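Local coordinates for aminotransferase, class III (PDB 6IO1), which acts as a thermostable (S)-enantioselective omega-transaminase, probably transferring amino groups by way of its pyridoxal 5'-phosphate cofactor, at residues Glu261-Phe266 with Phe287-Thr292; Val296-Val301 with Pro328-Val333; Gly270-Met275 with Arg345-Ala350; Phe266-Thr271 with Met424-Thr429. All blocks are in the same frame, centred on the assembly; numbering follows the deposited sequence.

Contact 1 (Glu261-Phe266 with Phe287-Thr292); sequences EVITGF and FAKGIT. With PMP (4'-deoxy-4'-aminopyridoxal-5'-phosphate), chain C.
Val262 and Lys289 cross at about a right angle beside the cofactor, here in its amine form. Val262 CB sits over the pyridine face, 3.6 Å from PMP N1, and its branching suits a flat ring. Its CG1, anti to the backbone N (chi1 164°), turns instead to the aliphatic stem of Lys289, 3.7 Å from CG. That stem stays extended until chi4, where a bend brings NZ to 3.2 Å from PMP N4A; NZ also bonds to Leu60 O. Ile263 runs alongside, with CG1 3.6 Å from Lys289 CE.

Further out, no direct hydrogen bond joins the segments; two waters bridge them. One donates a hydrogen bond to Glu261 O and accepts from Ala288 N, the other links Val262 O (2.7 Å) to Gly290 N. Phe266 closes the outer side, with Ile291 CA 3.8 Å above its ring centre as a CH-pi contact and Phe287 CB at its edge. With an alanine in place of Phe266, a gap would probably open beside Ile291 and Phe287 CB.

The lysine is unlinked yet still beside the cofactor amine, consistent with the lysine that forms the internal aldimine in this family.

Contact 2 (Val296-Val301 with Pro328-Val333); sequences VPLGGV and PVACAV
Ala330 presents its methyl to Val296 and Leu298, where the first turn of helix 328-344 packs on the chain entering strand 299-304. That strand belongs to the seven-stranded mixed sheet of the large domain in fold-type I pyridoxal-phosphate enzymes.

The two branches of Val296 divide the helix face between them. CG1, anti to the backbone N (chi1 -179°), comes down on Ala330 CB at 3.6 Å, while CG2 leans to the next turn and meets Val333 CG2 at 3.8 Å. Ala330 and Val333 lie three residues apart and so face the same side of the helix, within the span of one valine. Val296 and Val333 cross obliquely, branch against branch.

Leu298 comes from the other flank of Ala330, its CB 4.0 Å from Ala330 CB; with CG anti to the backbone N (chi1 -177°), CD2 reaches Ala330 O at 3.6 Å. The small methyl lets Val296, Pro297 O and Leu298 all come close to the helix. Leu298 also touches Leu100 of helix 95-107, and Pro297, pointing away from the helix, packs on Tyr324 of the second subunit. No hydrogen bond crosses between the segments; Pro297 O lies 3.6 Å from Ala330 CB.

Contact 3 (Gly270-Met275 with Arg345-Ala350); sequences GTLFGM and RLWENA
Trp347 and Gly270 meet backbone to backbone, with their CA atoms 4.5 Å apart, where one helix has ended and another begins. Arg345, with positive phi, is the C-prime residue of the Schellman motif that closes helix 328-344, and Trp347 stands in the first turn of helix 346-361.

Gly270 is suited to its place by backbone shape. Its phi of 106° would jam a side chain against the preceding carbonyl oxygen, and the bare CA can also approach Trp347 O to 3.3 Å, a CA-H...O contact. The glycine carbonyl faces the tryptophan as well: Gly270 O lies 3.5 Å from Trp347 CB and near the plane of the indole, at its edge.

Trp347 CG lies between its own backbone N and carbonyl carbon (chi1 53°), a setting that turns the indole back along the helix start. Arg345 CA lies over one indole face, toward its rim. The rim at CZ2 points onto the face of the Arg345 guanidinium, 3.1 Å above its plane, while Arg345 NE makes a salt bridge to Glu348 OE2. The indole thus packs on the loop and on Arg345, just before its helix, at a partly exposed site where a broad, partly polar ring fits well.

Leu272 adds the apolar part of the contact, touching Leu341 of the preceding helix as well as the indole. Across the contact its CD1 approaches obliquely, 4.2 Å from Trp347 CE3.

Contact 4 (Phe266-Thr271 with Met424-Thr429); sequences FGRTGT and MAPPLT
Arg268 reaches from the loop after strand 256-260 to the 424-429 segment and lays its guanidinium between two apolar groups. Ala425 CB lies over one face, and Leu428 CD2 over the opposite one, 3.9 Å above the plane. The edge is left for Pro426 O, which takes a hydrogen bond from NH1 at 3.0 Å (154°) and a weak one from NH2. The NH1 donor is tilted 30° from the carbonyl plane. NH2 has a further partner in Asn64 OD1. Bends at chi2 and chi3 swing the end of the chain over to this carbonyl.

Packing is close at Leu428, whose CD1 comes 3.4 Å from Phe266 O and 3.7 Å from Gly267 C. A side chain on Gly267 would strike that methyl, and the glycine's phi of 96° also suits a residue without CB. With a lysine in place of Arg268 no flat group fills the slot between Ala425 and Leu428, and Pro426 O and Asn64 OD1 would probably not both keep their donors.

The far end of the type I turn from Gly267 to Gly270 is looser. Its backbone bond, Gly270 N to Gly267 O, is weak, Thr269 points away, and Gly270 and Thr271 are partly exposed.

A buried arginine thus ties a large-domain loop close to the cofactor site to the segment following strand 421-424 of the second sheet, as befits the two-domain build of fold-type I aminotransferases.

Contacts 1 and 2 lie in the large domain near the cofactor. Contact 1 is the hub, its centre about 11 Å from those of contacts 2 and 3 and about 10 Å from that of contact 4; the centres of contacts 3 and 4 are about 7 Å apart. Contact 2, its centre about 20 Å from that of contact 3, touches contact 1 through neighbouring strands 284-287 and 299-304. Contact 1 closes before contact 2 opens; contacts 3 and 4 span contact 2. The chain from strand 256-260 to the start of helix 274-278, where contacts 1, 3 and 4 begin, thus meets the lysine loop, helix 346-361 and the segment after strand 421-424, regions far apart in sequence.

Contact 1 (Glu261-Phe266 with Phe287-Thr292)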
# COMPACT_ATOMS: atom_id res chain seq x y z
N GLU B 261 -6.72 4.47 -13.80
CA GLU B 261 -8.09 4.88 -13.51
C GLU B 261 -8.34 5.06 -12.02
O GLU B 261 -9.48 4.93 -11.57
CB GLU B 261 -9.08 3.87 -14.09
CG GLU B 261 -9.08 3.80 -15.61
CD GLU B 261 -10.32 4.42 -16.23
OE1 GLU B 261 -11.01 5.19 -15.53
OE2 GLU B 261 -10.60 4.14 -17.41
N VAL B 262 -7.28 5.33 -11.24
CA VAL B 262 -7.43 5.44 -9.79
C VAL B 262 -8.40 6.56 -9.44
O VAL B 262 -9.24 6.41 -8.54
CB VAL B 262 -6.05 5.65 -9.14
CG1 VAL B 262 -6.19 6.16 -7.72
CG2 VAL B 262 -5.25 4.35 -9.16
N ILE B 263 -8.32 7.69 -10.13
CA ILE B 263 -9.23 8.81 -9.88
C ILE B 263 -10.45 8.74 -10.79
O ILE B 263 -11.59 8.82 -10.32
CB ILE B 263 -8.49 10.15 -10.05
CG1 ILE B 263 -7.49 10.37 -8.93
CG2 ILE B 263 -9.49 11.30 -10.11
CD1 ILE B 263 -6.81 11.73 -8.99
N THR B 264 -10.23 8.58 -12.10
CA THR B 264 -11.32 8.61 -13.06
C THR B 264 -12.27 7.43 -12.89
O THR B 264 -13.45 7.52 -13.25
CB THR B 264 -10.77 8.63 -14.48
OG1 THR B 264 -9.95 7.48 -14.70
CG2 THR B 264 -9.94 9.89 -14.71
N GLY B 265 -11.78 6.32 -12.34
CA GLY B 265 -12.57 5.10 -12.31
C GLY B 265 -13.79 5.21 -11.43
O GLY B 265 -13.87 6.01 -10.50
N PHE B 266 -14.77 4.37 -11.75
CA PHE B 266 -16.00 4.21 -10.98
C PHE B 266 -16.83 5.50 -10.94
O PHE B 266 -17.25 5.96 -9.88
CB PHE B 266 -15.68 3.68 -9.57
CG PHE B 266 -14.99 2.35 -9.58
CD1 PHE B 266 -15.73 1.18 -9.63
CD2 PHE B 266 -13.61 2.27 -9.57
CE1 PHE B 266 -15.09 -0.05 -9.65
CE2 PHE B 266 -12.97 1.04 -9.60
CZ PHE B 266 -13.72 -0.12 -9.64
N PHE B 287 -6.70 0.67 -10.60
CA PHE B 287 -7.82 1.34 -9.97
C PHE B 287 -7.63 1.36 -8.47
O PHE B 287 -6.88 0.56 -7.90
CB PHE B 287 -9.16 0.67 -10.33
CG PHE B 287 -9.15 -0.82 -10.19
CD1 PHE B 287 -8.72 -1.63 -11.23
CD2 PHE B 287 -9.58 -1.43 -9.02
CE1 PHE B 287 -8.72 -3.00 -11.11
CE2 PHE B 287 -9.58 -2.80 -8.89
CZ PHE B 287 -9.15 -3.59 -9.94
N ALA B 288 -8.33 2.30 -7.83
CA ALA B 288 -8.31 2.48 -6.38
C ALA B 288 -9.39 3.48 -6.01
O ALA B 288 -10.29 3.75 -6.82
CB ALA B 288 -6.94 2.96 -5.90
N LYS B 289 -9.32 4.02 -4.80
CA LYS B 289 -10.20 5.11 -4.40
C LYS B 289 -11.67 4.72 -4.44
O LYS B 289 -12.17 4.04 -3.54
CB LYS B 289 -9.96 6.34 -5.28
CG LYS B 289 -8.60 7.00 -5.09
CD LYS B 289 -8.52 8.33 -5.81
CE LYS B 289 -7.18 9.01 -5.59
NZ LYS B 289 -6.89 9.24 -4.15
N GLY B 290 -12.37 5.15 -5.49
CA GLY B 290 -13.82 5.03 -5.58
C GLY B 290 -14.36 3.61 -5.53
O GLY B 290 -15.56 3.44 -5.27
N ILE B 291 -13.53 2.60 -5.80
CA ILE B 291 -14.01 1.22 -5.82
C ILE B 291 -14.75 0.86 -4.54
O ILE B 291 -15.74 0.11 -4.56
CB ILE B 291 -12.84 0.24 -6.09
CG1 ILE B 291 -13.37 -1.18 -6.28
CG2 ILE B 291 -11.80 0.30 -4.98
CD1 ILE B 291 -12.34 -2.16 -6.78
N THR B 292 -14.30 1.39 -3.40
CA THR B 292 -14.97 1.21 -2.13
C THR B 292 -15.56 2.50 -1.59
O THR B 292 -16.06 2.51 -0.46
CB THR B 292 -14.01 0.61 -1.09
OG1 THR B 292 -12.84 1.44 -1.00
CG2 THR B 292 -13.61 -0.79 -1.47
N1 PMP C . -2.72 7.06 -9.05
C2 PMP C . -3.39 8.20 -9.17
C2A PMP C . -4.01 8.54 -10.49
C3 PMP C . -3.52 9.06 -8.07
O3 PMP C . -4.22 10.23 -8.22
C4 PMP C . -2.94 8.73 -6.85
C4A PMP C . -3.06 9.65 -5.66
N4A PMP C . -4.30 10.44 -5.68
C5 PMP C . -2.23 7.52 -6.75
C6 PMP C . -2.15 6.73 -7.88
C5A PMP C . -1.58 7.11 -5.46
O4P PMP C . -2.51 6.34 -4.64
P PMP C . -2.13 5.88 -3.14
O1P PMP C . -3.32 5.10 -2.63
O2P PMP C . -0.88 5.03 -3.27
O3P PMP C . -1.88 7.16 -2.37
O HOH W 1 -10.40 3.51 -9.38
O HOH W 2 -11.85 5.73 -8.32

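Contact 2 (Val296-Val301 with Pro328-Val333)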
# COMPACT_ATOMS: atom_id res chain seq x y z
N VAL B 296 -13.07 1.35 2.83
CA VAL B 296 -11.99 0.44 3.22
C VAL B 296 -10.88 0.57 2.17
O VAL B 296 -11.18 0.67 0.97
CB VAL B 296 -12.48 -1.01 3.34
CG1 VAL B 296 -11.35 -1.93 3.76
CG2 VAL B 296 -13.63 -1.12 4.33
N PRO B 297 -9.61 0.58 2.57
CA PRO B 297 -8.52 0.67 1.58
C PRO B 297 -8.56 -0.50 0.60
O PRO B 297 -8.47 -1.66 1.00
CB PRO B 297 -7.26 0.66 2.44
CG PRO B 297 -7.69 1.22 3.74
CD PRO B 297 -9.10 0.71 3.95
N LEU B 298 -8.68 -0.17 -0.68
CA LEU B 298 -8.70 -1.19 -1.72
C LEU B 298 -8.20 -0.59 -3.03
O LEU B 298 -8.47 0.57 -3.34
CB LEU B 298 -10.10 -1.77 -1.92
CG LEU B 298 -10.22 -2.91 -2.94
CD1 LEU B 298 -9.24 -4.02 -2.62
CD2 LEU B 298 -11.63 -3.44 -3.01
N GLY B 299 -7.46 -1.40 -3.78
CA GLY B 299 -6.96 -1.04 -5.09
C GLY B 299 -6.85 -2.31 -5.90
O GLY B 299 -7.11 -3.41 -5.40
N GLY B 300 -6.47 -2.17 -7.16
CA GLY B 300 -6.31 -3.37 -7.97
C GLY B 300 -5.72 -3.08 -9.33
O GLY B 300 -5.64 -1.93 -9.78
N VAL B 301 -5.32 -4.17 -9.98
CA VAL B 301 -4.81 -4.16 -11.35
C VAL B 301 -5.59 -5.19 -12.15
O VAL B 301 -5.74 -6.34 -11.71
CB VAL B 301 -3.30 -4.49 -11.39
CG1 VAL B 301 -2.81 -4.52 -12.83
CG2 VAL B 301 -2.52 -3.48 -10.58
N PRO B 328 -10.67 -9.65 2.34
CA PRO B 328 -12.09 -10.00 2.23
C PRO B 328 -13.04 -8.88 2.63
O PRO B 328 -14.07 -8.68 1.97
CB PRO B 328 -12.22 -11.22 3.16
CG PRO B 328 -10.85 -11.80 3.21
CD PRO B 328 -9.92 -10.62 3.16
N VAL B 329 -12.73 -8.14 3.70
CA VAL B 329 -13.60 -7.05 4.12
C VAL B 329 -13.63 -5.95 3.06
O VAL B 329 -14.69 -5.43 2.72
CB VAL B 329 -13.14 -6.51 5.49
CG1 VAL B 329 -14.09 -5.43 5.98
CG2 VAL B 329 -13.04 -7.65 6.49
N ALA B 330 -12.46 -5.60 2.53
CA ALA B 330 -12.39 -4.59 1.48
C ALA B 330 -13.19 -5.02 0.25
O ALA B 330 -13.92 -4.21 -0.33
CB ALA B 330 -10.93 -4.31 1.10
N CYS B 331 -13.05 -6.28 -0.15
CA CYS B 331 -13.76 -6.76 -1.33
C CYS B 331 -15.27 -6.80 -1.11
O CYS B 331 -16.04 -6.48 -2.02
CB CYS B 331 -13.23 -8.14 -1.73
SG CYS B 331 -11.51 -8.13 -2.28
N ALA B 332 -15.72 -7.21 0.08
CA ALA B 332 -17.15 -7.21 0.37
C ALA B 332 -17.71 -5.79 0.35
O ALA B 332 -18.78 -5.54 -0.22
CB ALA B 332 -17.41 -7.87 1.72
N VAL B 333 -16.99 -4.85 0.97
CA VAL B 333 -17.42 -3.45 0.94
C VAL B 333 -17.44 -2.94 -0.49
O VAL B 333 -18.32 -2.16 -0.87
CB VAL B 333 -16.52 -2.60 1.85
CG1 VAL B 333 -16.78 -1.11 1.63
CG2 VAL B 333 -16.74 -2.96 3.31

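Contact 3 (Gly270-Met275 with Arg345-Ala350)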
# COMPACT_ATOMS: atom_id res chain seq x y z
N GLY B 270 -18.33 10.81 -15.63
CA GLY B 270 -19.62 10.75 -16.29
C GLY B 270 -19.91 9.41 -16.93
O GLY B 270 -21.04 9.18 -17.36
N THR B 271 -18.92 8.53 -16.99
CA THR B 271 -19.08 7.13 -17.35
C THR B 271 -18.45 6.31 -16.23
O THR B 271 -17.74 6.84 -15.38
CB THR B 271 -18.43 6.79 -18.69
OG1 THR B 271 -17.04 7.12 -18.65
CG2 THR B 271 -19.10 7.55 -19.83
N LEU B 272 -18.71 5.00 -16.24
CA LEU B 272 -18.17 4.15 -15.19
C LEU B 272 -16.65 4.21 -15.16
O LEU B 272 -16.04 4.30 -14.08
CB LEU B 272 -18.64 2.71 -15.37
CG LEU B 272 -18.29 1.79 -14.20
CD1 LEU B 272 -18.79 2.37 -12.89
CD2 LEU B 272 -18.85 0.39 -14.41
N PHE B 273 -16.01 4.18 -16.33
CA PHE B 273 -14.56 4.29 -16.41
C PHE B 273 -14.18 5.31 -17.48
O PHE B 273 -14.91 5.52 -18.45
CB PHE B 273 -13.91 2.94 -16.72
CG PHE B 273 -14.22 1.88 -15.71
CD1 PHE B 273 -13.77 2.00 -14.40
CD2 PHE B 273 -14.97 0.77 -16.05
CE1 PHE B 273 -14.06 1.03 -13.46
CE2 PHE B 273 -15.26 -0.21 -15.12
CZ PHE B 273 -14.80 -0.08 -13.82
N GLY B 274 -13.03 5.95 -17.27
CA GLY B 274 -12.56 6.95 -18.22
C GLY B 274 -12.22 6.38 -19.58
O GLY B 274 -12.29 7.10 -20.59
N MET B 275 -11.83 5.10 -19.64
CA MET B 275 -11.53 4.47 -20.93
C MET B 275 -12.73 4.55 -21.87
O MET B 275 -12.56 4.71 -23.08
CB MET B 275 -11.09 3.02 -20.73
CG MET B 275 -12.12 2.08 -20.10
SD MET B 275 -11.42 0.54 -19.46
CE MET B 275 -11.40 -0.49 -20.93
N ARG B 345 -26.79 4.57 -10.57
CA ARG B 345 -26.24 5.06 -11.83
C ARG B 345 -25.56 6.42 -11.64
O ARG B 345 -25.83 7.39 -12.35
CB ARG B 345 -27.34 5.11 -12.89
CG ARG B 345 -27.91 3.73 -13.23
CD ARG B 345 -28.90 3.81 -14.37
NE ARG B 345 -28.17 3.81 -15.63
CZ ARG B 345 -27.53 2.75 -16.14
NH1 ARG B 345 -26.89 2.88 -17.29
NH2 ARG B 345 -27.54 1.58 -15.53
N LEU B 346 -24.64 6.45 -10.67
CA LEU B 346 -23.97 7.70 -10.20
C LEU B 346 -23.20 8.39 -11.32
O LEU B 346 -22.97 9.61 -11.21
CB LEU B 346 -23.07 7.37 -9.00
CG LEU B 346 -23.81 6.99 -7.72
CD1 LEU B 346 -22.84 6.87 -6.55
CD2 LEU B 346 -24.91 7.99 -7.40
N TRP B 347 -22.78 7.64 -12.35
CA TRP B 347 -22.04 8.27 -13.47
C TRP B 347 -22.93 9.34 -14.12
O TRP B 347 -22.38 10.34 -14.62
CB TRP B 347 -21.55 7.23 -14.48
CG TRP B 347 -22.62 6.32 -14.99
CD1 TRP B 347 -23.46 6.54 -16.05
CD2 TRP B 347 -22.98 5.03 -14.46
NE1 TRP B 347 -24.31 5.48 -16.21
CE2 TRP B 347 -24.03 4.54 -15.26
CE3 TRP B 347 -22.51 4.25 -13.40
CZ2 TRP B 347 -24.63 3.30 -15.02
CZ3 TRP B 347 -23.09 3.02 -13.17
CH2 TRP B 347 -24.14 2.56 -13.97
N GLU B 348 -24.25 9.11 -14.16
CA GLU B 348 -25.17 10.06 -14.78
C GLU B 348 -25.22 11.36 -13.99
O GLU B 348 -25.12 12.46 -14.56
CB GLU B 348 -26.57 9.45 -14.88
CG GLU B 348 -26.66 8.25 -15.80
CD GLU B 348 -28.06 7.69 -15.88
OE1 GLU B 348 -28.95 8.20 -15.17
OE2 GLU B 348 -28.28 6.73 -16.66
N ASN B 349 -25.37 11.26 -12.66
CA ASN B 349 -25.34 12.46 -11.83
C ASN B 349 -23.97 13.12 -11.87
O ASN B 349 -23.87 14.34 -11.79
CB ASN B 349 -25.73 12.15 -10.39
CG ASN B 349 -25.99 13.40 -9.58
OD1 ASN B 349 -26.94 14.14 -9.86
ND2 ASN B 349 -25.15 13.65 -8.58
N ALA B 350 -22.90 12.32 -11.99
CA ALA B 350 -21.58 12.91 -12.14
C ALA B 350 -21.50 13.76 -13.39
O ALA B 350 -21.03 14.90 -13.34
CB ALA B 350 -20.52 11.81 -12.17

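Contact 4 (Phe266-Thr271 with Met424-Thr429)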
# COMPACT_ATOMS: atom_id res chain seq x y z
N PHE B 266 -14.77 4.37 -11.75
CA PHE B 266 -16.00 4.21 -10.98
C PHE B 266 -16.83 5.50 -10.94
O PHE B 266 -17.25 5.96 -9.88
CB PHE B 266 -15.68 3.68 -9.57
CG PHE B 266 -14.99 2.35 -9.58
CD1 PHE B 266 -15.73 1.18 -9.63
CD2 PHE B 266 -13.61 2.27 -9.57
CE1 PHE B 266 -15.09 -0.05 -9.65
CE2 PHE B 266 -12.97 1.04 -9.60
CZ PHE B 266 -13.72 -0.12 -9.64
N GLY B 267 -17.05 6.07 -12.12
CA GLY B 267 -18.10 7.05 -12.34
C GLY B 267 -17.74 8.52 -12.27
O GLY B 267 -18.63 9.35 -12.48
N ARG B 268 -16.48 8.88 -12.00
CA ARG B 268 -16.18 10.29 -11.76
C ARG B 268 -16.33 11.14 -13.03
O ARG B 268 -16.78 12.29 -12.95
CB ARG B 268 -14.78 10.45 -11.18
CG ARG B 268 -14.47 11.89 -10.77
CD ARG B 268 -13.52 11.99 -9.59
NE ARG B 268 -14.10 11.50 -8.35
CZ ARG B 268 -14.91 12.21 -7.57
NH1 ARG B 268 -15.25 13.45 -7.91
NH2 ARG B 268 -15.39 11.69 -6.45
N THR B 269 -15.98 10.60 -14.19
CA THR B 269 -15.95 11.39 -15.42
C THR B 269 -17.30 11.48 -16.13
O THR B 269 -17.39 12.16 -17.15
CB THR B 269 -14.91 10.84 -16.39
OG1 THR B 269 -15.33 9.55 -16.86
CG2 THR B 269 -13.56 10.71 -15.71
N GLY B 270 -18.33 10.81 -15.63
CA GLY B 270 -19.62 10.75 -16.29
C GLY B 270 -19.91 9.41 -16.93
O GLY B 270 -21.04 9.18 -17.36
N THR B 271 -18.92 8.53 -16.99
CA THR B 271 -19.08 7.13 -17.35
C THR B 271 -18.45 6.31 -16.23
O THR B 271 -17.74 6.84 -15.38
CB THR B 271 -18.43 6.79 -18.69
OG1 THR B 271 -17.04 7.12 -18.65
CG2 THR B 271 -19.10 7.55 -19.83
N MET B 424 -11.53 20.73 -7.33
CA MET B 424 -12.76 20.19 -6.70
C MET B 424 -13.08 18.79 -7.24
O MET B 424 -13.11 18.63 -8.48
CB MET B 424 -13.95 21.11 -6.97
CG MET B 424 -13.85 22.45 -6.26
SD MET B 424 -14.88 23.72 -7.04
CE MET B 424 -13.94 24.04 -8.53
N ALA B 425 -13.31 17.83 -6.34
CA ALA B 425 -13.70 16.47 -6.69
C ALA B 425 -14.81 16.01 -5.75
O ALA B 425 -14.61 15.13 -4.91
CB ALA B 425 -12.49 15.52 -6.63
N PRO B 426 -16.02 16.58 -5.88
CA PRO B 426 -17.14 16.27 -4.97
C PRO B 426 -17.74 14.86 -5.13
O PRO B 426 -17.53 14.25 -6.16
CB PRO B 426 -18.20 17.33 -5.33
CG PRO B 426 -17.90 17.66 -6.78
CD PRO B 426 -16.40 17.57 -6.90
N PRO B 427 -18.47 14.35 -4.11
CA PRO B 427 -19.08 13.01 -4.18
C PRO B 427 -20.07 12.95 -5.35
O PRO B 427 -20.77 13.91 -5.59
CB PRO B 427 -19.84 12.89 -2.85
CG PRO B 427 -19.14 13.86 -1.93
CD PRO B 427 -18.73 15.01 -2.83
N LEU B 428 -20.10 11.80 -6.04
CA LEU B 428 -20.92 11.64 -7.24
C LEU B 428 -22.40 11.90 -6.98
O LEU B 428 -23.16 12.03 -7.94
CB LEU B 428 -20.75 10.23 -7.81
CG LEU B 428 -19.33 9.71 -8.07
CD1 LEU B 428 -19.38 8.45 -8.93
CD2 LEU B 428 -18.45 10.76 -8.73
N THR B 429 -22.83 11.97 -5.72
CA THR B 429 -24.23 12.18 -5.37
C THR B 429 -24.60 13.64 -5.21
O THR B 429 -25.74 13.93 -4.83
CB THR B 429 -24.56 11.43 -4.08
OG1 THR B 429 -23.72 11.91 -3.02
CG2 THR B 429 -24.34 9.94 -4.26